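Local structure of blood group a-and b-cleaving endo-beta-galactosidase (Streptococcus pneumoniae, 2YGL) at residues T7-M12 with I71-S76; K24-Q29 with T36-E41; S50-K55 with N129-F134; V198-G203 with K209-D214; I285-V290 with S299-Y304. The protein probably recognises blood group carbohydrate antigens through two tandem CBM51 modules, carried by a family 98 glycoside hydrolase. All blocks are in the same frame, centred on the assembly; numbering follows the deposited sequence.

Contact 1: residues T7-M12 with I71-S76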
# COMPACT_ATOMS: atom_id res chain seq x y z
N THR A 7 -12.62 -3.26 3.86
CA THR A 7 -13.21 -4.49 3.35
C THR A 7 -13.89 -5.21 4.53
O THR A 7 -13.24 -5.50 5.54
CB THR A 7 -12.16 -5.40 2.69
OG1 THR A 7 -11.31 -4.62 1.84
CG2 THR A 7 -12.82 -6.50 1.88
N TYR A 8 -15.18 -5.46 4.40
CA TYR A 8 -15.93 -6.15 5.44
C TYR A 8 -15.59 -7.63 5.46
O TYR A 8 -15.46 -8.26 4.41
CB TYR A 8 -17.44 -5.96 5.25
CG TYR A 8 -17.89 -4.52 5.40
CD1 TYR A 8 -17.98 -3.93 6.67
CD2 TYR A 8 -18.24 -3.76 4.29
CE1 TYR A 8 -18.40 -2.62 6.82
CE2 TYR A 8 -18.66 -2.44 4.43
CZ TYR A 8 -18.74 -1.87 5.69
OH TYR A 8 -19.15 -0.57 5.84
N LEU A 9 -15.44 -8.19 6.67
CA LEU A 9 -15.16 -9.62 6.83
C LEU A 9 -16.26 -10.47 6.20
O LEU A 9 -15.98 -11.51 5.59
CB LEU A 9 -14.98 -9.99 8.30
CG LEU A 9 -13.79 -9.44 9.10
CD1 LEU A 9 -13.81 -10.01 10.50
CD2 LEU A 9 -12.46 -9.75 8.43
N SER A 10 -17.51 -10.01 6.32
CA SER A 10 -18.67 -10.69 5.75
C SER A 10 -18.69 -10.67 4.22
O SER A 10 -19.50 -11.34 3.59
CB SER A 10 -19.96 -10.10 6.31
OG SER A 10 -20.07 -8.71 6.02
N ASP A 11 -17.78 -9.89 3.63
CA ASP A 11 -17.58 -9.88 2.18
C ASP A 11 -16.38 -10.73 1.78
O ASP A 11 -16.08 -10.88 0.59
CB ASP A 11 -17.43 -8.44 1.66
CG ASP A 11 -18.71 -7.63 1.78
OD1 ASP A 11 -19.82 -8.22 1.77
OD2 ASP A 11 -18.62 -6.39 1.87
N MET A 12 -15.69 -11.30 2.77
CA MET A 12 -14.55 -12.18 2.53
C MET A 12 -14.92 -13.63 2.82
O MET A 12 -15.97 -13.91 3.39
CB MET A 12 -13.35 -11.77 3.38
CG MET A 12 -12.99 -10.30 3.32
SD MET A 12 -11.57 -9.91 4.36
CE MET A 12 -12.05 -8.31 4.96
N ILE A 71 -13.35 -17.87 14.28
CA ILE A 71 -13.53 -17.53 12.87
C ILE A 71 -12.25 -16.85 12.36
O ILE A 71 -11.87 -15.77 12.84
CB ILE A 71 -14.77 -16.63 12.65
CG1 ILE A 71 -16.01 -17.27 13.28
CG2 ILE A 71 -15.00 -16.39 11.15
CD1 ILE A 71 -16.99 -16.28 13.86
N SER A 72 -11.58 -17.50 11.41
CA SER A 72 -10.28 -17.06 10.93
C SER A 72 -10.30 -16.64 9.46
O SER A 72 -11.05 -17.20 8.66
CB SER A 72 -9.23 -18.16 11.12
OG SER A 72 -9.12 -18.51 12.48
N TYR A 73 -9.47 -15.65 9.13
CA TYR A 73 -9.33 -15.17 7.76
C TYR A 73 -7.86 -15.10 7.35
O TYR A 73 -7.01 -14.67 8.14
CB TYR A 73 -9.97 -13.79 7.60
CG TYR A 73 -11.47 -13.76 7.81
CD1 TYR A 73 -12.02 -13.65 9.09
CD2 TYR A 73 -12.35 -13.84 6.73
CE1 TYR A 73 -13.39 -13.63 9.29
CE2 TYR A 73 -13.73 -13.82 6.91
CZ TYR A 73 -14.24 -13.72 8.20
OH TYR A 73 -15.60 -13.69 8.40
N ASP A 74 -7.58 -15.51 6.12
CA ASP A 74 -6.25 -15.40 5.54
C ASP A 74 -6.08 -14.00 4.98
O ASP A 74 -6.77 -13.60 4.05
CB ASP A 74 -6.04 -16.45 4.44
CG ASP A 74 -4.66 -16.37 3.79
OD1 ASP A 74 -3.75 -15.69 4.33
OD2 ASP A 74 -4.48 -16.98 2.72
N ILE A 75 -5.15 -13.25 5.57
CA ILE A 75 -4.88 -11.88 5.14
C ILE A 75 -3.45 -11.71 4.59
O ILE A 75 -2.92 -10.60 4.54
CB ILE A 75 -5.18 -10.84 6.26
CG1 ILE A 75 -4.38 -11.13 7.53
CG2 ILE A 75 -6.69 -10.80 6.55
CD1 ILE A 75 -4.32 -9.99 8.53
N SER A 76 -2.86 -12.83 4.15
CA SER A 76 -1.50 -12.84 3.60
C SER A 76 -1.36 -11.93 2.38
O SER A 76 -2.18 -11.99 1.47
CB SER A 76 -1.08 -14.26 3.21
OG SER A 76 -1.03 -15.11 4.34
O HOH W 1 -17.15 -13.87 6.16
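With chi1 at -66° in L9 and -65° in Y73, each side chain leaves its backbone with CG anti to the carbonyl carbon, bringing L9 CD2 over the tyrosine ring. This methyl sits almost above the middle of the Y73 ring, L9 CD2 being 4.0 Å from its centroid, in a CH-pi contact over the face. L9 CD1 stands beside Y73 CE1, and L9 CB lies 3.8 Å from Y73 CZ. M12 approaches obliquely. Its CB is 4.1 Å from Y73 CD2, and its sulfur makes a loose Met-aromatic contact, with SD 5.4 Å from the ring centroid. The 3-10 turn after strand 4-8 brings both residues to the same ring, since M12 N is hydrogen-bonded to L9 O. That carbonyl also accepts a hydrogen bond from water 1 at 2.7 Å from L9 O, and this water lies in the ring plane at the edge, 2.7 Å from Y73 OH. Strands 4-8 and 69-74 belong to different sheets, which the tyrosine spans. The chemistry implies a divided role for Y73: one face is covered by L9 CD2, while its hydroxyl keeps a water partner shared with L9 O.

Contact 2: residues K24-Q29 with T36-E41; sequences KTKTVQ and TGNKGE
N38 reaches from the last turn of helix 34-39 to the 24-29 loop, and its amide reads the backbone of T27. Its CB lies beside the K26 chain, 4.2 Å from K26 CG, where the lysine begins an extended run that leads away. Next comes N38 CG, with the Q29 amide nitrogen close by, the two amide planes turned 55° from each other. N38 OD1 then accepts from T27 N at 3.1 Å, the donor tilted only slightly from the carbonyl plane, and it also rests 3.5 Å from K26 CB. At the other tip, N38 ND2 donates to T27 O at 2.9 Å and is also hydrogen-bonded to F34 O of its own helix. One amide thus pairs with both the N-H and the C=O of a single residue. T27 O is gripped twice, because Q29, bent at chi2 (-69°), folds back to place NE2 3.1 Å from T27 O, on the opposite face of the carbonyl from N38. The helix ends just beyond in a Schellman motif at G40. The 24-29 loop lies between helix 34-39 on the N38 side and strand 60-64 on the V28 side.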
# COMPACT_ATOMS: atom_id res chain seq x y z
N LYS A 24 -24.80 -28.74 13.89
CA LYS A 24 -23.69 -28.44 12.99
C LYS A 24 -24.09 -28.32 11.51
O LYS A 24 -23.24 -28.17 10.64
CB LYS A 24 -22.54 -29.44 13.18
CG LYS A 24 -21.91 -29.44 14.58
CD LYS A 24 -21.43 -28.04 14.99
CE LYS A 24 -20.86 -28.05 16.41
NZ LYS A 24 -20.65 -26.66 16.91
N THR A 25 -25.40 -28.37 11.24
CA THR A 25 -25.89 -28.01 9.91
C THR A 25 -26.03 -26.48 9.83
O THR A 25 -26.07 -25.91 8.74
CB THR A 25 -27.23 -28.70 9.54
OG1 THR A 25 -28.27 -28.26 10.42
CG2 THR A 25 -27.09 -30.22 9.63
N LYS A 26 -26.11 -25.85 10.99
CA LYS A 26 -26.11 -24.39 11.09
C LYS A 26 -24.70 -23.85 10.85
O LYS A 26 -23.71 -24.50 11.17
CB LYS A 26 -26.61 -23.94 12.47
CG LYS A 26 -28.10 -24.16 12.69
CD LYS A 26 -28.54 -23.68 14.07
CE LYS A 26 -29.93 -24.18 14.40
NZ LYS A 26 -30.33 -23.84 15.80
N THR A 27 -24.63 -22.66 10.26
CA THR A 27 -23.36 -22.02 9.96
C THR A 27 -23.27 -20.62 10.56
O THR A 27 -24.29 -19.96 10.78
CB THR A 27 -23.11 -21.90 8.43
OG1 THR A 27 -24.19 -21.17 7.84
CG2 THR A 27 -23.01 -23.27 7.78
N VAL A 28 -22.04 -20.18 10.84
CA VAL A 28 -21.76 -18.80 11.23
C VAL A 28 -22.37 -17.85 10.19
O VAL A 28 -22.26 -18.10 8.98
CB VAL A 28 -20.23 -18.57 11.39
CG1 VAL A 28 -19.91 -17.10 11.62
CG2 VAL A 28 -19.68 -19.42 12.54
N GLN A 29 -23.02 -16.80 10.66
CA GLN A 29 -23.83 -15.94 9.79
C GLN A 29 -23.13 -14.66 9.33
O GLN A 29 -22.43 -14.01 10.11
CB GLN A 29 -25.16 -15.62 10.47
CG GLN A 29 -26.09 -16.83 10.61
CD GLN A 29 -26.63 -17.32 9.27
OE1 GLN A 29 -27.32 -16.58 8.57
NE2 GLN A 29 -26.31 -18.56 8.92
N THR A 36 -31.16 -16.12 14.51
CA THR A 36 -32.17 -15.54 13.62
C THR A 36 -31.76 -15.68 12.15
O THR A 36 -32.60 -15.96 11.30
CB THR A 36 -32.45 -14.05 13.91
OG1 THR A 36 -31.24 -13.29 13.75
CG2 THR A 36 -32.99 -13.85 15.32
N GLY A 37 -30.48 -15.46 11.88
CA GLY A 37 -29.93 -15.59 10.53
C GLY A 37 -30.05 -17.00 9.98
O GLY A 37 -30.39 -17.19 8.81
N ASN A 38 -29.77 -17.99 10.83
CA ASN A 38 -29.92 -19.40 10.45
C ASN A 38 -31.38 -19.80 10.18
O ASN A 38 -31.64 -20.71 9.39
CB ASN A 38 -29.29 -20.33 11.49
CG ASN A 38 -27.82 -20.58 11.23
OD1 ASN A 38 -27.46 -21.32 10.30
ND2 ASN A 38 -26.95 -19.99 12.04
N LYS A 39 -32.31 -19.12 10.84
CA LYS A 39 -33.75 -19.34 10.63
C LYS A 39 -34.25 -18.70 9.34
O LYS A 39 -35.35 -19.00 8.88
CB LYS A 39 -34.56 -18.81 11.82
CG LYS A 39 -34.43 -19.61 13.09
CD LYS A 39 -35.21 -18.97 14.23
CE LYS A 39 -35.17 -19.85 15.48
NZ LYS A 39 -35.89 -19.21 16.62
N GLY A 40 -33.44 -17.81 8.76
CA GLY A 40 -33.81 -17.12 7.53
C GLY A 40 -34.42 -15.75 7.76
O GLY A 40 -34.81 -15.07 6.81
N GLU A 41 -34.51 -15.35 9.03
CA GLU A 41 -35.09 -14.06 9.40
C GLU A 41 -34.22 -12.91 8.91
O GLU A 41 -32.99 -13.01 8.90
CB GLU A 41 -35.31 -13.97 10.91
CG GLU A 41 -36.17 -15.09 11.48
CD GLU A 41 -36.50 -14.91 12.95
OE1 GLU A 41 -35.95 -14.00 13.60
OE2 GLU A 41 -37.32 -15.71 13.46

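Contact 3: residues S50-K55 with N129-F134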
# COMPACT_ATOMS: atom_id res chain seq x y z
N SER A 50 -23.89 3.38 23.91
CA SER A 50 -23.91 4.31 25.04
C SER A 50 -25.29 4.92 25.23
O SER A 50 -26.04 5.11 24.27
CB SER A 50 -22.85 5.40 24.86
OG SER A 50 -22.66 6.10 26.08
N ASP A 51 -25.62 5.22 26.49
CA ASP A 51 -26.96 5.67 26.91
C ASP A 51 -28.07 4.67 26.63
O ASP A 51 -29.24 5.04 26.53
CB ASP A 51 -27.30 7.05 26.32
CG ASP A 51 -27.01 8.18 27.28
OD1 ASP A 51 -25.82 8.44 27.54
OD2 ASP A 51 -27.98 8.79 27.78
N ASP A 52 -27.69 3.39 26.52
CA ASP A 52 -28.64 2.29 26.27
C ASP A 52 -29.46 2.44 24.98
O ASP A 52 -30.57 1.92 24.88
CB ASP A 52 -29.55 2.07 27.49
CG ASP A 52 -28.86 1.30 28.60
OD1 ASP A 52 -27.75 0.78 28.37
OD2 ASP A 52 -29.44 1.20 29.71
N LYS A 53 -28.89 3.14 24.01
CA LYS A 53 -29.50 3.25 22.68
C LYS A 53 -29.16 1.99 21.88
O LYS A 53 -28.02 1.54 21.87
CB LYS A 53 -29.00 4.51 21.96
CG LYS A 53 -29.46 4.63 20.51
CD LYS A 53 -28.64 5.66 19.74
CE LYS A 53 -28.61 5.35 18.24
NZ LYS A 53 -29.96 5.38 17.61
N VAL A 54 -30.17 1.43 21.21
CA VAL A 54 -29.96 0.27 20.34
C VAL A 54 -29.52 0.73 18.95
O VAL A 54 -30.18 1.56 18.33
CB VAL A 54 -31.24 -0.61 20.24
CG1 VAL A 54 -31.04 -1.78 19.28
CG2 VAL A 54 -31.65 -1.12 21.62
N LYS A 55 -28.39 0.20 18.49
CA LYS A 55 -27.88 0.52 17.15
C LYS A 55 -27.89 -0.71 16.25
O LYS A 55 -27.43 -1.78 16.64
CB LYS A 55 -26.47 1.11 17.23
CG LYS A 55 -26.03 1.84 15.95
CD LYS A 55 -24.52 1.96 15.83
CE LYS A 55 -23.92 2.88 16.88
NZ LYS A 55 -22.43 2.84 16.87
N ASN A 129 -27.25 -7.16 28.57
CA ASN A 129 -27.35 -5.70 28.60
C ASN A 129 -25.99 -4.99 28.71
O ASN A 129 -25.94 -3.79 29.00
CB ASN A 129 -28.29 -5.24 29.73
CG ASN A 129 -27.75 -5.57 31.12
OD1 ASN A 129 -27.05 -6.57 31.31
ND2 ASN A 129 -28.09 -4.73 32.10
N THR A 130 -24.90 -5.73 28.49
CA THR A 130 -23.58 -5.12 28.45
C THR A 130 -23.43 -4.32 27.16
O THR A 130 -23.63 -4.86 26.06
CB THR A 130 -22.44 -6.16 28.54
OG1 THR A 130 -22.67 -7.02 29.66
CG2 THR A 130 -21.09 -5.47 28.71
N GLN A 131 -23.10 -3.04 27.30
CA GLN A 131 -22.95 -2.15 26.16
C GLN A 131 -21.75 -2.56 25.31
O GLN A 131 -20.79 -3.15 25.81
CB GLN A 131 -22.82 -0.69 26.63
CG GLN A 131 -24.09 -0.15 27.29
CD GLN A 131 -23.98 1.30 27.71
OE1 GLN A 131 -22.89 1.87 27.76
NE2 GLN A 131 -25.12 1.92 28.00
N ALA A 132 -21.83 -2.27 24.01
CA ALA A 132 -20.83 -2.71 23.03
C ALA A 132 -19.44 -2.13 23.29
O ALA A 132 -19.30 -0.99 23.72
CB ALA A 132 -21.29 -2.36 21.63
N GLN A 133 -18.41 -2.94 23.03
CA GLN A 133 -17.03 -2.46 23.04
C GLN A 133 -16.53 -2.31 21.61
O GLN A 133 -16.75 -3.18 20.77
CB GLN A 133 -16.12 -3.42 23.81
CG GLN A 133 -16.33 -3.43 25.32
CD GLN A 133 -15.79 -2.19 26.02
OE1 GLN A 133 -14.94 -1.48 25.49
NE2 GLN A 133 -16.29 -1.93 27.22
N PHE A 134 -15.86 -1.19 21.34
CA PHE A 134 -15.26 -0.93 20.03
C PHE A 134 -13.80 -1.37 20.02
O PHE A 134 -13.02 -1.00 20.90
CB PHE A 134 -15.36 0.56 19.67
CG PHE A 134 -14.74 0.93 18.35
CD1 PHE A 134 -15.28 0.47 17.15
CD2 PHE A 134 -13.62 1.75 18.30
CE1 PHE A 134 -14.71 0.81 15.92
CE2 PHE A 134 -13.03 2.10 17.08
CZ PHE A 134 -13.58 1.63 15.89
O HOH W 2 -22.77 4.42 28.74
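The backbones come closest at S50 and Q131, CA atoms 6.6 Å apart, where a tight turn, in which D51 and D52 both have positive phi, meets the loop leading into strand 133-138. Within the turn itself only a weak bond joins K53 N to S50 O. Q131 supplies most of the contact across the gap. Its chain is extended, chi2 -178°, which carries the amide out to the turn with its two ends doing different work. Q131 NE2 donates to D52 OD1 at 2.9 Å in a nearly straight bond (161° at the hydrogen). The aspartate oxygen lies close to the plane of the amide, yet the donor comes from above the carboxylate plane, because the two flat groups stand almost perpendicular, 84° apart. Q131 NE2 also sits 3.3 Å from D52 N, two donors that cannot bond each other. The turn closes the hairpin of strands 45-48 and 54-57, a two-stranded sheet lying beside the larger six-stranded antiparallel sheet of this beta-sandwich module. A backbone bond between A132 and L48 joins hairpin and loop immediately next to Q131, and Q133 then pairs with I87 of strand 82-87. The amide's other end, Q131 OE1, rests 3.8 Å from S50 CA and accepts a hydrogen bond from water 2, with 2.7 Å between the water and Q131 OE1. The same water is 3.1 Å from S50 OG. Farther along both segments, K55 makes a cation-pi contact with Y86, whose ring also meets that of F134.

Contact 4: residues V198-G203 with K209-D214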
# COMPACT_ATOMS: atom_id res chain seq x y z
N VAL A 198 12.18 24.73 -16.02
CA VAL A 198 12.71 26.09 -15.94
C VAL A 198 13.91 26.20 -16.88
O VAL A 198 13.99 27.13 -17.70
CB VAL A 198 13.10 26.47 -14.49
CG1 VAL A 198 13.85 27.80 -14.45
CG2 VAL A 198 11.87 26.53 -13.60
N ASP A 199 14.83 25.26 -16.76
CA ASP A 199 15.95 25.10 -17.69
C ASP A 199 16.52 23.69 -17.63
O ASP A 199 16.29 22.96 -16.66
CB ASP A 199 17.04 26.17 -17.48
CG ASP A 199 17.32 26.45 -16.02
OD1 ASP A 199 17.49 25.48 -15.24
OD2 ASP A 199 17.36 27.64 -15.65
N ALA A 200 17.24 23.32 -18.68
CA ALA A 200 17.82 21.98 -18.80
C ALA A 200 19.15 22.04 -19.54
O ALA A 200 19.18 22.30 -20.75
CB ALA A 200 16.84 21.06 -19.51
N THR A 201 20.24 21.83 -18.81
CA THR A 201 21.57 21.79 -19.42
C THR A 201 21.96 20.35 -19.73
O THR A 201 21.37 19.41 -19.18
CB THR A 201 22.64 22.44 -18.51
OG1 THR A 201 22.67 21.76 -17.25
CG2 THR A 201 22.34 23.92 -18.29
N HIS A 202 22.93 20.19 -20.62
CA HIS A 202 23.42 18.88 -21.04
C HIS A 202 24.93 18.94 -21.30
O HIS A 202 25.51 20.02 -21.36
CB HIS A 202 22.68 18.40 -22.30
CG HIS A 202 22.81 19.32 -23.46
ND1 HIS A 202 21.80 20.19 -23.84
CD2 HIS A 202 23.83 19.53 -24.33
CE1 HIS A 202 22.20 20.89 -24.89
NE2 HIS A 202 23.43 20.51 -25.20
N GLY A 203 25.54 17.77 -21.46
CA GLY A 203 26.99 17.68 -21.66
C GLY A 203 27.45 17.71 -23.10
O GLY A 203 28.65 17.64 -23.36
N LYS A 209 21.29 21.79 -29.57
CA LYS A 209 20.59 20.58 -29.13
C LYS A 209 19.94 20.80 -27.77
O LYS A 209 20.38 21.64 -26.99
CB LYS A 209 21.55 19.38 -29.09
CG LYS A 209 22.04 18.97 -30.47
CD LYS A 209 22.92 17.74 -30.42
CE LYS A 209 23.39 17.36 -31.81
NZ LYS A 209 24.31 16.19 -31.80
N THR A 210 18.87 20.05 -27.50
CA THR A 210 18.12 20.19 -26.25
C THR A 210 17.85 18.83 -25.60
O THR A 210 17.79 17.80 -26.28
CB THR A 210 16.77 20.92 -26.45
OG1 THR A 210 16.02 20.27 -27.48
CG2 THR A 210 16.99 22.38 -26.85
N VAL A 211 17.70 18.84 -24.28
CA VAL A 211 17.23 17.68 -23.52
C VAL A 211 15.94 17.18 -24.18
O VAL A 211 15.08 17.97 -24.55
CB VAL A 211 17.03 18.04 -22.02
CG1 VAL A 211 16.26 16.96 -21.26
CG2 VAL A 211 18.39 18.28 -21.34
N GLN A 212 15.84 15.87 -24.35
CA GLN A 212 14.76 15.28 -25.13
C GLN A 212 13.64 14.71 -24.27
O GLN A 212 13.89 14.13 -23.21
CB GLN A 212 15.32 14.20 -26.08
CG GLN A 212 16.19 14.75 -27.21
CD GLN A 212 15.44 15.66 -28.17
OE1 GLN A 212 15.65 16.87 -28.20
NE2 GLN A 212 14.55 15.07 -28.96
N LYS A 213 12.41 14.88 -24.75
CA LYS A 213 11.23 14.33 -24.08
C LYS A 213 10.78 13.04 -24.76
O LYS A 213 10.54 13.02 -25.97
CB LYS A 213 10.09 15.36 -24.05
CG LYS A 213 10.36 16.55 -23.11
CD LYS A 213 9.32 17.66 -23.29
CE LYS A 213 9.53 18.76 -22.26
NZ LYS A 213 8.53 19.86 -22.37
N ASP A 214 10.68 11.98 -23.97
CA ASP A 214 10.24 10.65 -24.42
C ASP A 214 11.17 10.00 -25.45
O ASP A 214 10.79 9.05 -26.15
CB ASP A 214 8.78 10.69 -24.90
CG ASP A 214 7.83 11.24 -23.85
OD1 ASP A 214 8.09 11.07 -22.64
OD2 ASP A 214 6.81 11.86 -24.22
O HOH W 3 17.99 21.57 -23.00
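A200 and V211 make the apolar part of this contact, methyl against branched chain, A200 CB lying 3.7 Å from V211 CG2. The valine has CG1 anti to the backbone N (chi1 167°), which leaves CG2 on the side that meets the alanine. V211 CG2 also lies 3.9 Å from T201 O, with H202 CB at the limit of contact. V211 is buried from elsewhere by W197 and T245, while A200 rests on I253. The bonded part is bridged by water. Water 3 donates to the carbonyl of A200, 2.6 Å from A200 O, and accepts from the amide of V211, 3.0 Å from V211 N. It thereby links two backbones whose CA atoms at these residues are 6.4 Å apart, wider than paired strands. The spacing fits the fold: A200 lies on the short, weakly bonded edge strand at about 199-200 of the five-stranded sheet, whereas strand 212-213, which follows V211, pairs with 242-244 in the six-stranded sheet, so the contact spans the margin between the two layers of a beta-sandwich. The aromatic part belongs to H202. Its ring, set by chi1 of 59° between the backbone N and the carbonyl carbon, lies obliquely beside the backbone nitrogens of T210 and V211. It meets F217 with planes at about 50°, and H202 NE2 has a weak bond to D206 O, but ND1 is buried by the contact and has no partner in the model. N221 ND2 is hydrogen-bonded to T210 O.

Contact 5: residues I285-V290 with S299-Y304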
# COMPACT_ATOMS: atom_id res chain seq x y z
N ILE A 285 28.79 6.57 -16.17
CA ILE A 285 28.11 7.62 -15.43
C ILE A 285 28.59 7.58 -13.98
O ILE A 285 28.56 6.52 -13.35
CB ILE A 285 26.56 7.46 -15.48
CG1 ILE A 285 26.03 7.67 -16.91
CG2 ILE A 285 25.84 8.37 -14.47
CD1 ILE A 285 26.29 9.05 -17.50
N GLN A 286 29.02 8.72 -13.45
CA GLN A 286 29.55 8.77 -12.09
C GLN A 286 28.45 8.67 -11.02
O GLN A 286 28.56 7.86 -10.10
CB GLN A 286 30.43 10.00 -11.86
CG GLN A 286 31.51 9.78 -10.80
CD GLN A 286 32.50 8.68 -11.19
OE1 GLN A 286 33.18 8.77 -12.21
NE2 GLN A 286 32.57 7.63 -10.38
N LYS A 287 27.41 9.49 -11.15
CA LYS A 287 26.28 9.49 -10.22
C LYS A 287 25.08 10.28 -10.74
O LYS A 287 25.22 11.13 -11.63
CB LYS A 287 26.70 10.03 -8.84
CG LYS A 287 27.28 11.44 -8.87
CD LYS A 287 27.49 12.02 -7.48
CE LYS A 287 28.18 13.37 -7.57
NZ LYS A 287 28.35 14.03 -6.25
N PHE A 288 23.92 10.00 -10.17
CA PHE A 288 22.69 10.76 -10.44
C PHE A 288 22.10 11.25 -9.12
O PHE A 288 22.02 10.49 -8.15
CB PHE A 288 21.67 9.90 -11.18
CG PHE A 288 20.33 10.58 -11.38
CD1 PHE A 288 20.17 11.55 -12.38
CD2 PHE A 288 19.24 10.25 -10.58
CE1 PHE A 288 18.94 12.18 -12.56
CE2 PHE A 288 18.01 10.88 -10.76
CZ PHE A 288 17.86 11.84 -11.75
N GLU A 289 21.68 12.52 -9.10
CA GLU A 289 21.12 13.13 -7.90
C GLU A 289 19.73 13.73 -8.13
O GLU A 289 19.47 14.34 -9.16
CB GLU A 289 22.02 14.25 -7.39
CG GLU A 289 23.33 13.80 -6.76
CD GLU A 289 24.23 14.97 -6.42
OE1 GLU A 289 24.00 16.09 -6.93
OE2 GLU A 289 25.17 14.77 -5.63
N VAL A 290 18.85 13.54 -7.15
CA VAL A 290 17.61 14.30 -7.06
C VAL A 290 17.78 15.33 -5.95
O VAL A 290 18.09 14.97 -4.81
CB VAL A 290 16.38 13.40 -6.80
CG1 VAL A 290 15.09 14.24 -6.79
CG2 VAL A 290 16.28 12.31 -7.86
N SER A 299 20.84 10.12 -3.91
CA SER A 299 22.11 9.95 -4.61
C SER A 299 22.34 8.49 -4.97
O SER A 299 22.14 7.60 -4.14
CB SER A 299 23.27 10.48 -3.77
OG SER A 299 24.47 10.46 -4.51
N SER A 300 22.75 8.25 -6.21
CA SER A 300 22.97 6.89 -6.70
C SER A 300 24.24 6.23 -6.14
O SER A 300 24.41 5.01 -6.25
CB SER A 300 23.00 6.86 -8.23
OG SER A 300 24.10 7.60 -8.74
N ASP A 301 25.12 7.03 -5.53
CA ASP A 301 26.40 6.51 -5.05
C ASP A 301 26.35 5.77 -3.70
O ASP A 301 27.39 5.32 -3.20
CB ASP A 301 27.51 7.57 -5.09
CG ASP A 301 27.13 8.86 -4.38
OD1 ASP A 301 26.26 8.83 -3.47
OD2 ASP A 301 27.72 9.90 -4.73
N SER A 302 25.16 5.65 -3.12
CA SER A 302 24.97 4.79 -1.96
C SER A 302 24.88 3.35 -2.46
O SER A 302 25.57 2.46 -1.95
CB SER A 302 23.69 5.16 -1.19
OG SER A 302 23.56 6.57 -1.07
N LYS A 303 24.03 3.14 -3.46
CA LYS A 303 23.86 1.84 -4.11
C LYS A 303 25.03 1.54 -5.06
O LYS A 303 25.49 0.40 -5.13
CB LYS A 303 22.53 1.80 -4.86
CG LYS A 303 22.14 0.44 -5.44
CD LYS A 303 20.85 0.56 -6.25
CE LYS A 303 20.47 -0.75 -6.93
NZ LYS A 303 20.03 -1.79 -5.95
N TYR A 304 25.49 2.56 -5.78
CA TYR A 304 26.59 2.42 -6.73
C TYR A 304 27.75 3.38 -6.43
O TYR A 304 27.90 4.40 -7.11
CB TYR A 304 26.10 2.60 -8.17
CG TYR A 304 25.28 1.44 -8.68
CD1 TYR A 304 25.90 0.25 -9.08
CD2 TYR A 304 23.89 1.52 -8.76
CE1 TYR A 304 25.16 -0.83 -9.54
CE2 TYR A 304 23.14 0.44 -9.23
CZ TYR A 304 23.79 -0.73 -9.61
OH TYR A 304 23.07 -1.80 -10.08
O HOH W 4 26.55 6.34 -8.61
O HOH W 5 28.12 12.35 -4.20
O HOH W 6 25.51 12.93 -3.91
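A classic beta bulge, in which Q286 and K287 both face Y333, sits at one side of this contact, and a type I turn from S299 to S302 sits at the other. E289 and S299 form an antiparallel non-hydrogen-bonded pair, CA to CA 4.7 Å. Past them S300 takes over with its side chain. S300 OG, held at chi1 65°, accepts from F288 N at 2.8 Å, while S300 N returns a bond to F288 O at 3.1 Å, in the carbonyl plane. Serine OG thus stands where a backbone carbonyl would complete the ladder, and S300 O is instead bonded to Y304 N. The hydroxyl donates to water 4, which donates in turn to Q286 O and Y304 O. On the face bearing E289 and S299, charges and waters form a second network. S299 OG donates to D301 OD1 at 2.6 Å, from well above the carboxylate plane. K287 lies alongside D301, with its NZ still 4.4 Å from D301 OD2, and water 5 joins the two. K287 NZ also makes a weak salt bridge with E289 OE2, 3.3 Å away, and water 6 ties that oxygen to S299 OG. Y333 OH is hydrogen-bonded to E289 OE1, and its ring takes the lysine in a cation-pi contact. The arrangement is that of a beta-hairpin, 285-292 with 295-299, whose outer strand leaves the sheet through a type I turn at the edge of a beta-sandwich.

Overall arrangement
Contacts 1, 2 and 3 lie in the first NPCBM module and contacts 4 and 5 in the second, on opposite sides of the chain's centre. Contacts 1 and 2, centres 19 Å apart, touch directly, I71 CD1 packing 3.8 Å from V28 CG1. Contact 3 stays apart, its nearest atoms about 10 Å from contact 1, though both reach the same sheet. Contacts 4 and 5 likewise share a sheet, with centres 20 Å apart. Between modules, contacts 2 and 4 have centres 69 Å apart, and the tetrapeptide KTVQ occurs in both, at 26-29 and 209-212. The calcium ion, bound by V102, A152, H155 and D159, uses no residue of the five contacts.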